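Local coordinates for xylan esterase 1 (Thermoanaerobacterium sp. 'JW/SL YS485', PDB 3FCY), which probably hydrolyses acetyl esters of xylan and related substrates, as a family CE7 carbohydrate esterase with an alpha/beta-hydrolase fold, at residues 48-51 against 52-56; 249-252 against 253-257; 259-263 against 264-268; 311-314 against 315-319; 320-323 against 324-327. One frame throughout, in Å; residues are numbered along the deposited sequence.

Contact 1: 48-51 against 52-56; sequences EDFD and EYWNR
The first turns of helix 50-62 set Phe-50 against Trp-54, an aromatic pair four residues apart on one flank of the helix. Trp-54 CD1 lies over one face of the phenyl ring, toward the rim, with Phe-50 CZ 3.4 Å away. The planes meet at 58° and the phenyl centroid is 4.6 Å from that of the five-membered indole ring, so the pair is oblique, neither a stack nor a T-shape. Phe-50 CG stands anti to the backbone N (chi1 -174°), which carries the ring to the indole. An alanine here is likely to open a gap beside the indole, taking away the phenyl face against which CD1 rests.

At the N-cap position, Asp-49 makes no capping bond with its side chain. Its OD1 is instead hydrogen-bonded to Tyr-276 OH, and its OD2 takes a bond from a water at 2.8 Å. The same water accepts a bond from Arg-56 NH1 at 3.2 Å, bridging two opposite charges whose nearest atoms, Asp-49 OD2 and Arg-56 NH2, are 4.3 Å apart. The helical bond from Tyr-53 N to Asp-49 O measures 2.7 Å.

Arg-56 NH1 also forms a salt bridge with Asp-173, while Tyr-53 stacks on Tyr-276 and Trp-54 NE1 bonds to Tyr-276 O. Phe-50 and Trp-54 pack on Leu-282 of helix 279-282, and Trp-54 further touches Leu-182 of helix 176-192.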
# COMPACT_ATOMS: atom_id res chain seq x y z
N GLU A 48 -10.91 41.21 -0.25
CA GLU A 48 -11.42 42.45 -0.83
C GLU A 48 -10.32 43.46 -1.08
O GLU A 48 -10.44 44.30 -1.97
CB GLU A 48 -12.48 43.05 0.09
CG GLU A 48 -13.89 42.60 -0.26
CD GLU A 48 -14.25 42.95 -1.69
OE1 GLU A 48 -14.28 44.15 -2.03
OE2 GLU A 48 -14.50 42.01 -2.48
N ASP A 49 -9.25 43.38 -0.30
CA ASP A 49 -8.13 44.30 -0.44
C ASP A 49 -6.97 43.62 -1.16
O ASP A 49 -5.81 44.02 -1.00
CB ASP A 49 -7.68 44.78 0.94
CG ASP A 49 -7.14 43.66 1.81
OD1 ASP A 49 -7.67 42.53 1.71
OD2 ASP A 49 -6.19 43.90 2.59
N PHE A 50 -7.28 42.61 -1.96
CA PHE A 50 -6.28 41.86 -2.71
C PHE A 50 -5.33 42.78 -3.47
O PHE A 50 -4.11 42.67 -3.36
CB PHE A 50 -6.96 40.91 -3.71
CG PHE A 50 -6.00 39.99 -4.43
CD1 PHE A 50 -5.55 38.82 -3.83
CD2 PHE A 50 -5.52 40.32 -5.69
CE1 PHE A 50 -4.63 37.99 -4.47
CE2 PHE A 50 -4.60 39.49 -6.35
CZ PHE A 50 -4.16 38.33 -5.74
N ASP A 51 -5.90 43.69 -4.25
CA ASP A 51 -5.10 44.62 -5.04
C ASP A 51 -4.23 45.52 -4.18
O ASP A 51 -3.05 45.71 -4.46
CB ASP A 51 -6.01 45.46 -5.94
CG ASP A 51 -6.58 44.66 -7.10
OD1 ASP A 51 -7.58 45.10 -7.70
OD2 ASP A 51 -6.01 43.59 -7.42
N GLU A 52 -4.81 46.08 -3.12
CA GLU A 52 -4.05 46.95 -2.23
C GLU A 52 -2.92 46.16 -1.58
O GLU A 52 -1.79 46.64 -1.46
CB GLU A 52 -4.95 47.53 -1.14
CG GLU A 52 -6.11 48.37 -1.66
CD GLU A 52 -7.40 47.58 -1.79
OE1 GLU A 52 -7.44 46.62 -2.60
OE2 GLU A 52 -8.37 47.92 -1.08
N TYR A 53 -3.23 44.94 -1.15
CA TYR A 53 -2.26 44.06 -0.51
C TYR A 53 -1.02 43.90 -1.38
O TYR A 53 0.11 44.09 -0.93
CB TYR A 53 -2.89 42.69 -0.26
CG TYR A 53 -1.95 41.63 0.27
CD1 TYR A 53 -1.70 41.51 1.64
CD2 TYR A 53 -1.35 40.71 -0.59
CE1 TYR A 53 -0.88 40.49 2.14
CE2 TYR A 53 -0.53 39.69 -0.10
CZ TYR A 53 -0.30 39.58 1.26
OH TYR A 53 0.47 38.55 1.74
N TRP A 54 -1.25 43.54 -2.64
CA TRP A 54 -0.15 43.34 -3.58
C TRP A 54 0.55 44.61 -4.05
O TRP A 54 1.76 44.59 -4.30
CB TRP A 54 -0.62 42.50 -4.77
CG TRP A 54 -0.66 41.06 -4.41
CD1 TRP A 54 -1.77 40.28 -4.21
CD2 TRP A 54 0.47 40.23 -4.12
NE1 TRP A 54 -1.39 39.02 -3.80
CE2 TRP A 54 -0.02 38.96 -3.74
CE3 TRP A 54 1.86 40.44 -4.14
CZ2 TRP A 54 0.82 37.90 -3.38
CZ3 TRP A 54 2.70 39.38 -3.77
CH2 TRP A 54 2.17 38.13 -3.40
N ASN A 55 -0.18 45.72 -4.16
CA ASN A 55 0.47 46.96 -4.57
C ASN A 55 1.43 47.36 -3.47
O ASN A 55 2.51 47.90 -3.72
CB ASN A 55 -0.56 48.07 -4.79
CG ASN A 55 -1.39 47.85 -6.04
OD1 ASN A 55 -0.89 47.34 -7.04
ND2 ASN A 55 -2.66 48.26 -5.99
N ARG A 56 1.03 47.08 -2.23
CA ARG A 56 1.85 47.37 -1.06
C ARG A 56 3.10 46.50 -1.08
O ARG A 56 4.22 46.98 -0.85
CB ARG A 56 1.03 47.08 0.20
CG ARG A 56 1.74 47.32 1.53
CD ARG A 56 0.94 46.66 2.64
NE ARG A 56 -0.48 46.96 2.50
CZ ARG A 56 -1.46 46.13 2.85
NH1 ARG A 56 -1.17 44.95 3.38
NH2 ARG A 56 -2.72 46.48 2.67
O HOH W 1 -3.90 43.33 4.01

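Contact 2: 249-252 against 253-257; sequences AYQE and ITDYF
Gln-251 and Asp-255, one turn apart in the N-terminal part of helix 251-260, are joined by a side-chain hydrogen bond from NE2 to OD1 of 2.9 Å, with an N-H...O angle of 159°. The acceptor lies close to the amide plane, yet the amide meets OD1 from above the carboxylate plane, 43° out of it. A bend at chi2 of Gln-251 (64°) folds the amide over the turn, where NE2 also lies 3.6 Å from Thr-254 CG2. Beneath this bridge, Asp-255 N donates to Gln-251 O at 2.9 Å. Tyr-250 O accepts Ile-253 N at 3.1 Å, and the two side chains run alongside each other with Tyr-250 CD1 3.9 Å from Ile-253 CD1.

Further out, Tyr-250 OH is hydrogen-bonded to the backbone N of Leu-234 and of Ser-235. Buried Glu-252 bonds through OE1 to the hydroxyl of Tyr-117, a predicted substrate-binding residue, and through OE2 to Ile-165 N.

The chemistry is thus divided. The amide-carboxylate bridge links two side chains on the partly exposed side of the helix, whereas the Glu-252 carboxylate, gripped at both oxygens, is consistent with a second-shell group orienting Tyr-117.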
# COMPACT_ATOMS: atom_id res chain seq x y z
N ALA A 249 0.91 17.06 -1.58
CA ALA A 249 1.51 18.39 -1.57
C ALA A 249 0.71 19.41 -0.76
O ALA A 249 1.28 20.35 -0.20
CB ALA A 249 1.70 18.89 -3.01
N TYR A 250 -0.60 19.23 -0.70
CA TYR A 250 -1.48 20.14 0.04
C TYR A 250 -1.84 19.64 1.44
O TYR A 250 -2.76 20.17 2.07
CB TYR A 250 -2.76 20.37 -0.76
CG TYR A 250 -2.61 21.30 -1.95
CD1 TYR A 250 -2.35 22.66 -1.77
CD2 TYR A 250 -2.78 20.83 -3.25
CE1 TYR A 250 -2.27 23.54 -2.86
CE2 TYR A 250 -2.70 21.70 -4.35
CZ TYR A 250 -2.45 23.05 -4.14
OH TYR A 250 -2.37 23.91 -5.22
N GLN A 251 -1.12 18.64 1.93
CA GLN A 251 -1.38 18.07 3.26
C GLN A 251 -1.39 19.10 4.40
O GLN A 251 -2.18 18.98 5.34
CB GLN A 251 -0.34 16.99 3.57
CG GLN A 251 -0.48 16.36 4.96
CD GLN A 251 -1.78 15.60 5.14
OE1 GLN A 251 -2.12 14.74 4.33
NE2 GLN A 251 -2.50 15.91 6.20
N GLU A 252 -0.52 20.10 4.31
CA GLU A 252 -0.42 21.11 5.35
C GLU A 252 -1.71 21.88 5.62
O GLU A 252 -1.93 22.36 6.73
CB GLU A 252 0.72 22.08 5.02
CG GLU A 252 0.50 22.94 3.79
CD GLU A 252 1.79 23.53 3.28
OE1 GLU A 252 2.54 22.82 2.59
OE2 GLU A 252 2.06 24.71 3.59
N ILE A 253 -2.57 22.00 4.61
CA ILE A 253 -3.83 22.71 4.81
C ILE A 253 -4.68 21.89 5.78
O ILE A 253 -5.36 22.44 6.65
CB ILE A 253 -4.59 22.89 3.49
CG1 ILE A 253 -3.84 23.89 2.61
CG2 ILE A 253 -6.01 23.37 3.77
CD1 ILE A 253 -4.40 24.02 1.22
N THR A 254 -4.64 20.57 5.61
CA THR A 254 -5.38 19.66 6.49
C THR A 254 -4.74 19.71 7.88
O THR A 254 -5.43 19.79 8.89
CB THR A 254 -5.36 18.21 5.96
OG1 THR A 254 -6.25 18.11 4.84
CG2 THR A 254 -5.80 17.22 7.04
N ASP A 255 -3.40 19.67 7.93
CA ASP A 255 -2.69 19.71 9.21
C ASP A 255 -3.07 20.98 9.97
O ASP A 255 -3.29 20.95 11.18
CB ASP A 255 -1.17 19.71 9.00
CG ASP A 255 -0.64 18.40 8.43
OD1 ASP A 255 -1.39 17.40 8.41
OD2 ASP A 255 0.53 18.38 8.00
N TYR A 256 -3.12 22.10 9.25
CA TYR A 256 -3.46 23.36 9.88
C TYR A 256 -4.80 23.30 10.60
O TYR A 256 -4.89 23.63 11.78
CB TYR A 256 -3.52 24.49 8.85
CG TYR A 256 -3.87 25.80 9.50
CD1 TYR A 256 -2.90 26.55 10.17
CD2 TYR A 256 -5.19 26.26 9.54
CE1 TYR A 256 -3.23 27.71 10.86
CE2 TYR A 256 -5.53 27.42 10.22
CZ TYR A 256 -4.55 28.14 10.88
OH TYR A 256 -4.90 29.28 11.56
N PHE A 257 -5.85 22.89 9.89
CA PHE A 257 -7.17 22.80 10.50
C PHE A 257 -7.22 21.81 11.66
O PHE A 257 -7.80 22.10 12.71
CB PHE A 257 -8.21 22.42 9.44
CG PHE A 257 -8.69 23.58 8.62
CD1 PHE A 257 -9.55 24.53 9.17
CD2 PHE A 257 -8.27 23.75 7.30
CE1 PHE A 257 -9.98 25.64 8.42
CE2 PHE A 257 -8.69 24.85 6.55
CZ PHE A 257 -9.54 25.79 7.11

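Contact 3: 259-263 against 264-268; sequences LFDPR and HEREN
A type I beta turn from Asp-261 to His-264, closed by His-264 N donating to Asp-261 O at 3.0 Å, joins helix 251-260 to helix 267-274, and His-264 takes a left-handed backbone conformation (phi 55°, psi 46°).

The Asp-261 carboxylate reaches across the turn as a fork. OD1 accepts Glu-265 N at 2.8 Å and OD2 accepts Arg-266 N, also at 2.8 Å, each donor meeting its oxygen on the syn side. CG lies anti to the backbone N (chi1 -171°), which brings both oxygens to these N-H groups. A leucine in its place would probably leave both of them without their acceptors and let the connection shift.

Arg-266 folds back to the end of the preceding helix at Phe-260. Its NH2 meets Phe-260 O at 3.1 Å, the oxygen lying in the guanidinium plane while the nitrogen stands above the carbonyl plane, and NH2 is also hydrogen-bonded to Tyr-256 OH. A water donates to Asp-261 OD1 at 2.7 Å and accepts a bond from Arg-266 NE, linking the two charges. Arg-263, which also packs on Tyr-322 of a neighbouring subunit, runs beside exposed Glu-265, and its NH2 forms a salt bridge with Glu-265 OE1 at 2.7 Å.

His-264 ND1 donates to Glu-267 OE1 at 2.5 Å, nearly in the ring plane, while the ring stacks on Phe-257. Its NE2 is hydrogen-bonded to Asp-324 of a neighbouring subunit. Carboxylates at both ring nitrogens would probably favour the protonated imidazole, which would make this intersubunit bond partly ionic.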
# COMPACT_ATOMS: atom_id res chain seq x y z
N LEU A 259 -4.97 20.98 13.70
CA LEU A 259 -4.29 21.52 14.87
C LEU A 259 -4.80 22.85 15.40
O LEU A 259 -4.84 23.06 16.61
CB LEU A 259 -2.80 21.65 14.59
CG LEU A 259 -2.01 20.38 14.30
CD1 LEU A 259 -0.66 20.75 13.68
CD2 LEU A 259 -1.83 19.59 15.58
N PHE A 260 -5.17 23.75 14.49
CA PHE A 260 -5.59 25.09 14.88
C PHE A 260 -7.06 25.47 14.71
O PHE A 260 -7.49 26.51 15.21
CB PHE A 260 -4.70 26.09 14.14
CG PHE A 260 -3.24 25.86 14.36
CD1 PHE A 260 -2.65 26.17 15.59
CD2 PHE A 260 -2.45 25.26 13.38
CE1 PHE A 260 -1.30 25.88 15.84
CE2 PHE A 260 -1.11 24.96 13.62
CZ PHE A 260 -0.53 25.27 14.85
N ASP A 261 -7.84 24.64 14.03
CA ASP A 261 -9.26 24.93 13.85
C ASP A 261 -9.95 23.63 13.48
O ASP A 261 -10.53 23.51 12.39
CB ASP A 261 -9.44 25.99 12.76
CG ASP A 261 -10.87 26.49 12.67
OD1 ASP A 261 -11.55 26.55 13.71
OD2 ASP A 261 -11.32 26.85 11.55
N PRO A 262 -9.92 22.65 14.39
CA PRO A 262 -10.53 21.33 14.19
C PRO A 262 -11.99 21.30 13.78
O PRO A 262 -12.40 20.44 13.00
CB PRO A 262 -10.27 20.62 15.52
CG PRO A 262 -10.26 21.75 16.50
CD PRO A 262 -9.42 22.78 15.77
N ARG A 263 -12.79 22.24 14.28
CA ARG A 263 -14.20 22.25 13.91
C ARG A 263 -14.53 23.29 12.85
O ARG A 263 -15.70 23.58 12.58
CB ARG A 263 -15.08 22.43 15.15
CG ARG A 263 -14.94 21.28 16.14
CD ARG A 263 -16.15 21.14 17.05
NE ARG A 263 -16.48 22.39 17.73
CZ ARG A 263 -15.64 23.06 18.51
NH1 ARG A 263 -14.41 22.62 18.72
NH2 ARG A 263 -16.05 24.18 19.10
N HIS A 264 -13.48 23.83 12.23
CA HIS A 264 -13.62 24.82 11.17
C HIS A 264 -14.45 26.06 11.51
O HIS A 264 -15.29 26.49 10.72
CB HIS A 264 -14.19 24.15 9.91
CG HIS A 264 -13.19 23.30 9.19
ND1 HIS A 264 -13.00 23.38 7.82
CD2 HIS A 264 -12.32 22.37 9.64
CE1 HIS A 264 -12.05 22.53 7.47
NE2 HIS A 264 -11.62 21.91 8.55
N GLU A 265 -14.19 26.63 12.67
CA GLU A 265 -14.90 27.82 13.11
C GLU A 265 -14.34 29.07 12.43
O GLU A 265 -14.97 30.12 12.44
CB GLU A 265 -14.82 27.95 14.63
CG GLU A 265 -15.61 26.89 15.37
CD GLU A 265 -15.45 26.98 16.88
OE1 GLU A 265 -16.27 26.37 17.60
OE2 GLU A 265 -14.51 27.65 17.35
N ARG A 266 -13.16 28.94 11.84
CA ARG A 266 -12.51 30.06 11.16
C ARG A 266 -12.22 29.72 9.70
O ARG A 266 -11.35 30.32 9.07
CB ARG A 266 -11.21 30.44 11.87
CG ARG A 266 -11.40 30.76 13.35
CD ARG A 266 -10.09 31.16 14.01
NE ARG A 266 -9.11 30.07 14.04
CZ ARG A 266 -7.98 30.06 13.34
NH1 ARG A 266 -7.67 31.08 12.55
NH2 ARG A 266 -7.14 29.03 13.45
N GLU A 267 -12.96 28.76 9.16
CA GLU A 267 -12.77 28.30 7.79
C GLU A 267 -12.73 29.39 6.73
O GLU A 267 -11.76 29.50 5.98
CB GLU A 267 -13.87 27.29 7.44
CG GLU A 267 -13.74 26.71 6.04
CD GLU A 267 -14.77 25.65 5.77
OE1 GLU A 267 -14.76 24.63 6.49
OE2 GLU A 267 -15.59 25.84 4.85
N ASN A 268 -13.78 30.22 6.67
CA ASN A 268 -13.82 31.28 5.67
C ASN A 268 -12.66 32.26 5.80
O ASN A 268 -12.10 32.71 4.80
CB ASN A 268 -15.15 32.04 5.73
CG ASN A 268 -15.29 33.05 4.61
OD1 ASN A 268 -15.16 32.71 3.43
ND2 ASN A 268 -15.54 34.30 4.96
O HOH W 2 -10.38 28.09 15.57

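Contact 4: 311-314 against 315-319; sequences NNIQ and SKKDI
The peptide carbonyl of Ile-313 is met in its own plane by Lys-317 NZ, which sits on a lone pair of the oxygen at 2.8 Å with a C=O...N angle of 142°. A second flat group, the Asn-311 amide, is reached at OD1 by a water that donates to it at 3.0 Å and accepts a bond from Lys-317 NZ at 2.6 Å; its other end, ND2, bonds to Tyr-40 O. The ring of Tyr-310 makes a cation-pi contact with the same lysine, and Tyr-310 O takes another bond from NZ.

These groups form the return from helix 303-310 to strand 317-322, the outermost strand at this end of the alpha/beta-hydrolase sheet within the chain. The ammonium thus lies beside the carbonyls of Tyr-310 and Ile-313, a setting that would probably favour its charged form.

Lys-317 CG stands between the backbone N and the carbonyl carbon (chi1 67°), and the chain beyond it is extended, which spans the loop and brings CD to 3.7 Å from Ile-313 CB. Ile-313 CG2 in turn lies 3.5 Å from Ser-315 OG, whose polar partner is Gly-288 O. Lys-316 NZ forms a salt bridge with Asp-318 OD2 at 3.3 Å, its hydrogen bond weak.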
# COMPACT_ATOMS: atom_id res chain seq x y z
N ASN A 311 -8.51 29.74 -16.45
CA ASN A 311 -9.69 30.52 -16.80
C ASN A 311 -9.75 31.93 -16.25
O ASN A 311 -10.67 32.69 -16.57
CB ASN A 311 -10.96 29.75 -16.42
CG ASN A 311 -11.20 28.54 -17.31
OD1 ASN A 311 -10.94 28.59 -18.51
ND2 ASN A 311 -11.69 27.46 -16.72
N ASN A 312 -8.76 32.31 -15.44
CA ASN A 312 -8.72 33.66 -14.89
C ASN A 312 -7.72 34.52 -15.66
O ASN A 312 -7.57 35.71 -15.40
CB ASN A 312 -8.37 33.62 -13.41
CG ASN A 312 -9.59 33.40 -12.54
OD1 ASN A 312 -10.49 34.23 -12.49
ND2 ASN A 312 -9.63 32.26 -11.85
N ILE A 313 -7.03 33.88 -16.61
CA ILE A 313 -6.04 34.56 -17.45
C ILE A 313 -6.77 35.26 -18.60
O ILE A 313 -7.63 34.66 -19.25
CB ILE A 313 -5.02 33.54 -18.01
CG1 ILE A 313 -4.18 32.98 -16.86
CG2 ILE A 313 -4.14 34.21 -19.05
CD1 ILE A 313 -3.19 31.91 -17.28
N GLN A 314 -6.42 36.52 -18.84
CA GLN A 314 -7.04 37.31 -19.89
C GLN A 314 -6.17 37.51 -21.12
O GLN A 314 -6.66 37.94 -22.16
CB GLN A 314 -7.46 38.68 -19.34
CG GLN A 314 -8.40 38.61 -18.15
CD GLN A 314 -8.84 39.99 -17.68
OE1 GLN A 314 -8.01 40.86 -17.38
NE2 GLN A 314 -10.15 40.21 -17.60
N SER A 315 -4.88 37.23 -21.01
CA SER A 315 -3.98 37.39 -22.14
C SER A 315 -4.09 36.18 -23.07
O SER A 315 -4.89 35.29 -22.83
CB SER A 315 -2.53 37.54 -21.66
OG SER A 315 -2.12 36.43 -20.89
N LYS A 316 -3.30 36.17 -24.14
CA LYS A 316 -3.33 35.07 -25.10
C LYS A 316 -2.92 33.81 -24.34
O LYS A 316 -1.89 33.80 -23.66
CB LYS A 316 -2.37 35.37 -26.26
CG LYS A 316 -2.44 34.38 -27.42
CD LYS A 316 -1.46 33.23 -27.23
CE LYS A 316 -1.39 32.37 -28.49
NZ LYS A 316 -0.28 31.37 -28.42
N LYS A 317 -3.72 32.76 -24.45
CA LYS A 317 -3.44 31.52 -23.72
C LYS A 317 -3.91 30.25 -24.42
O LYS A 317 -4.78 30.28 -25.29
CB LYS A 317 -4.09 31.60 -22.34
CG LYS A 317 -5.62 31.59 -22.43
CD LYS A 317 -6.29 31.87 -21.10
CE LYS A 317 -7.80 31.77 -21.23
NZ LYS A 317 -8.50 32.08 -19.95
N ASP A 318 -3.34 29.13 -23.98
CA ASP A 318 -3.68 27.81 -24.50
C ASP A 318 -3.31 26.78 -23.43
O ASP A 318 -2.37 26.98 -22.66
CB ASP A 318 -2.90 27.52 -25.79
CG ASP A 318 -3.39 28.35 -26.97
OD1 ASP A 318 -4.54 28.13 -27.42
OD2 ASP A 318 -2.63 29.23 -27.46
N ILE A 319 -4.07 25.69 -23.37
CA ILE A 319 -3.80 24.64 -22.40
C ILE A 319 -3.84 23.27 -23.06
O ILE A 319 -4.75 22.94 -23.83
CB ILE A 319 -4.82 24.72 -21.22
CG1 ILE A 319 -4.36 23.82 -20.07
CG2 ILE A 319 -6.21 24.31 -21.68
CD1 ILE A 319 -5.15 24.00 -18.80
O HOH W 3 -10.92 31.14 -20.16

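Contact 5: 320-323 against 324-327; sequences KVYP and DYGH
Tyr-325 turns its side chain back against Tyr-322, three residues earlier, and can be followed outward from CB, which lies 3.8 Å from Tyr-322 CB. Next along, Tyr-325 CG is 4.1 Å from that same methylene. CD1 comes closer, at 3.7 Å from Tyr-322 CB, and lies 4.1 Å from Tyr-322 CD1. Taken as whole rings, the two form a T-shaped pair: the edge of Tyr-322 is directed at the face of Tyr-325, with centroids 5.7 Å apart and planes at 82°. CG lies anti to the carbonyl carbon in both (chi1 -66° and -76°), which sends the two rings out on the same side of the turn. At the tip, Tyr-325 OH is hydrogen-bonded to Arg-258 O of a neighbouring subunit, and the ring makes a cation-pi contact with that arginine.

The backbone under the pair is a type I turn from Tyr-322 to Tyr-325, closed by Tyr-325 N donating to Tyr-322 O at 3.2 Å. It ends strand 317-322 and opens the loop that, as in other alpha/beta hydrolases, carries the histidine of the catalytic triad. This is His-327, predicted to act in charge relay, with ND1 hydrogen-bonded to Asp-298 and NE2 to Ser-208.

Asp-324 OD1 is hydrogen-bonded to Trp-241 NE1 of the neighbouring subunit and Asp-324 O to Arg-258 NH1 of that subunit, whose His-264 holds OD2.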
# COMPACT_ATOMS: atom_id res chain seq x y z
N LYS A 320 -2.81 22.47 -22.78
CA LYS A 320 -2.70 21.13 -23.34
C LYS A 320 -3.18 20.12 -22.30
O LYS A 320 -2.69 20.10 -21.17
CB LYS A 320 -1.24 20.84 -23.72
CG LYS A 320 -0.67 21.85 -24.70
CD LYS A 320 -1.51 21.92 -25.97
CE LYS A 320 -1.16 23.14 -26.81
NZ LYS A 320 -2.02 23.26 -28.02
N VAL A 321 -4.15 19.30 -22.69
CA VAL A 321 -4.75 18.30 -21.81
C VAL A 321 -4.20 16.90 -22.06
O VAL A 321 -4.18 16.43 -23.20
CB VAL A 321 -6.28 18.27 -21.98
CG1 VAL A 321 -6.90 17.26 -21.03
CG2 VAL A 321 -6.86 19.66 -21.75
N TYR A 322 -3.76 16.25 -20.99
CA TYR A 322 -3.21 14.90 -21.06
C TYR A 322 -4.06 13.99 -20.16
O TYR A 322 -3.80 13.85 -18.96
CB TYR A 322 -1.75 14.91 -20.59
CG TYR A 322 -0.85 15.69 -21.52
CD1 TYR A 322 -0.10 15.04 -22.50
CD2 TYR A 322 -0.79 17.08 -21.46
CE1 TYR A 322 0.68 15.76 -23.40
CE2 TYR A 322 -0.02 17.81 -22.36
CZ TYR A 322 0.72 17.13 -23.33
OH TYR A 322 1.49 17.84 -24.22
N PRO A 323 -5.10 13.37 -20.74
CA PRO A 323 -6.03 12.48 -20.04
C PRO A 323 -5.41 11.40 -19.16
O PRO A 323 -5.89 11.15 -18.06
CB PRO A 323 -6.86 11.89 -21.18
CG PRO A 323 -6.91 13.02 -22.17
CD PRO A 323 -5.46 13.48 -22.17
N ASP A 324 -4.34 10.77 -19.64
CA ASP A 324 -3.73 9.67 -18.89
C ASP A 324 -2.53 10.03 -18.03
O ASP A 324 -1.84 9.14 -17.53
CB ASP A 324 -3.34 8.57 -19.87
CG ASP A 324 -4.43 8.32 -20.90
OD1 ASP A 324 -5.53 7.88 -20.50
OD2 ASP A 324 -4.19 8.58 -22.09
N TYR A 325 -2.27 11.32 -17.85
CA TYR A 325 -1.14 11.73 -17.03
C TYR A 325 -1.56 12.33 -15.70
O TYR A 325 -2.64 12.90 -15.58
CB TYR A 325 -0.26 12.74 -17.79
CG TYR A 325 0.61 12.11 -18.85
CD1 TYR A 325 0.08 11.72 -20.08
CD2 TYR A 325 1.98 11.91 -18.63
CE1 TYR A 325 0.89 11.13 -21.06
CE2 TYR A 325 2.79 11.32 -19.59
CZ TYR A 325 2.24 10.94 -20.81
OH TYR A 325 3.05 10.37 -21.76
N GLY A 326 -0.69 12.16 -14.71
CA GLY A 326 -0.93 12.71 -13.39
C GLY A 326 0.02 13.87 -13.15
O GLY A 326 0.29 14.65 -14.06
N HIS A 327 0.53 13.99 -11.92
CA HIS A 327 1.45 15.06 -11.55
C HIS A 327 2.84 14.64 -12.04
O HIS A 327 3.67 14.19 -11.26
CB HIS A 327 1.46 15.22 -10.04
CG HIS A 327 1.91 16.57 -9.58
ND1 HIS A 327 1.16 17.71 -9.78
CD2 HIS A 327 3.02 16.96 -8.91
CE1 HIS A 327 1.79 18.74 -9.26
NE2 HIS A 327 2.92 18.32 -8.72

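In the fold
Contact 5 is the buried one, contacts 1 and 2 are partly buried, and contacts 3 and 4 lie at the surface. Contacts 2 and 3 share helix 251-260 and touch directly, Tyr-256 with Arg-266 and Phe-257 with His-264. Contacts 4 and 5 divide strand 317-322 between them, one at its entry and the other at its exit. Aromatic pairs mark contacts 1 and 5, contact 1 adding a water-bridged charge pair; contact 2 joins an amide-carboxylate bond to a buried glutamate; charged groups and bound water govern contacts 3 and 4. Contacts 3 and 5, about 34 Å apart between centres within one chain, meet across the subunit interface through His-264 and Asp-324.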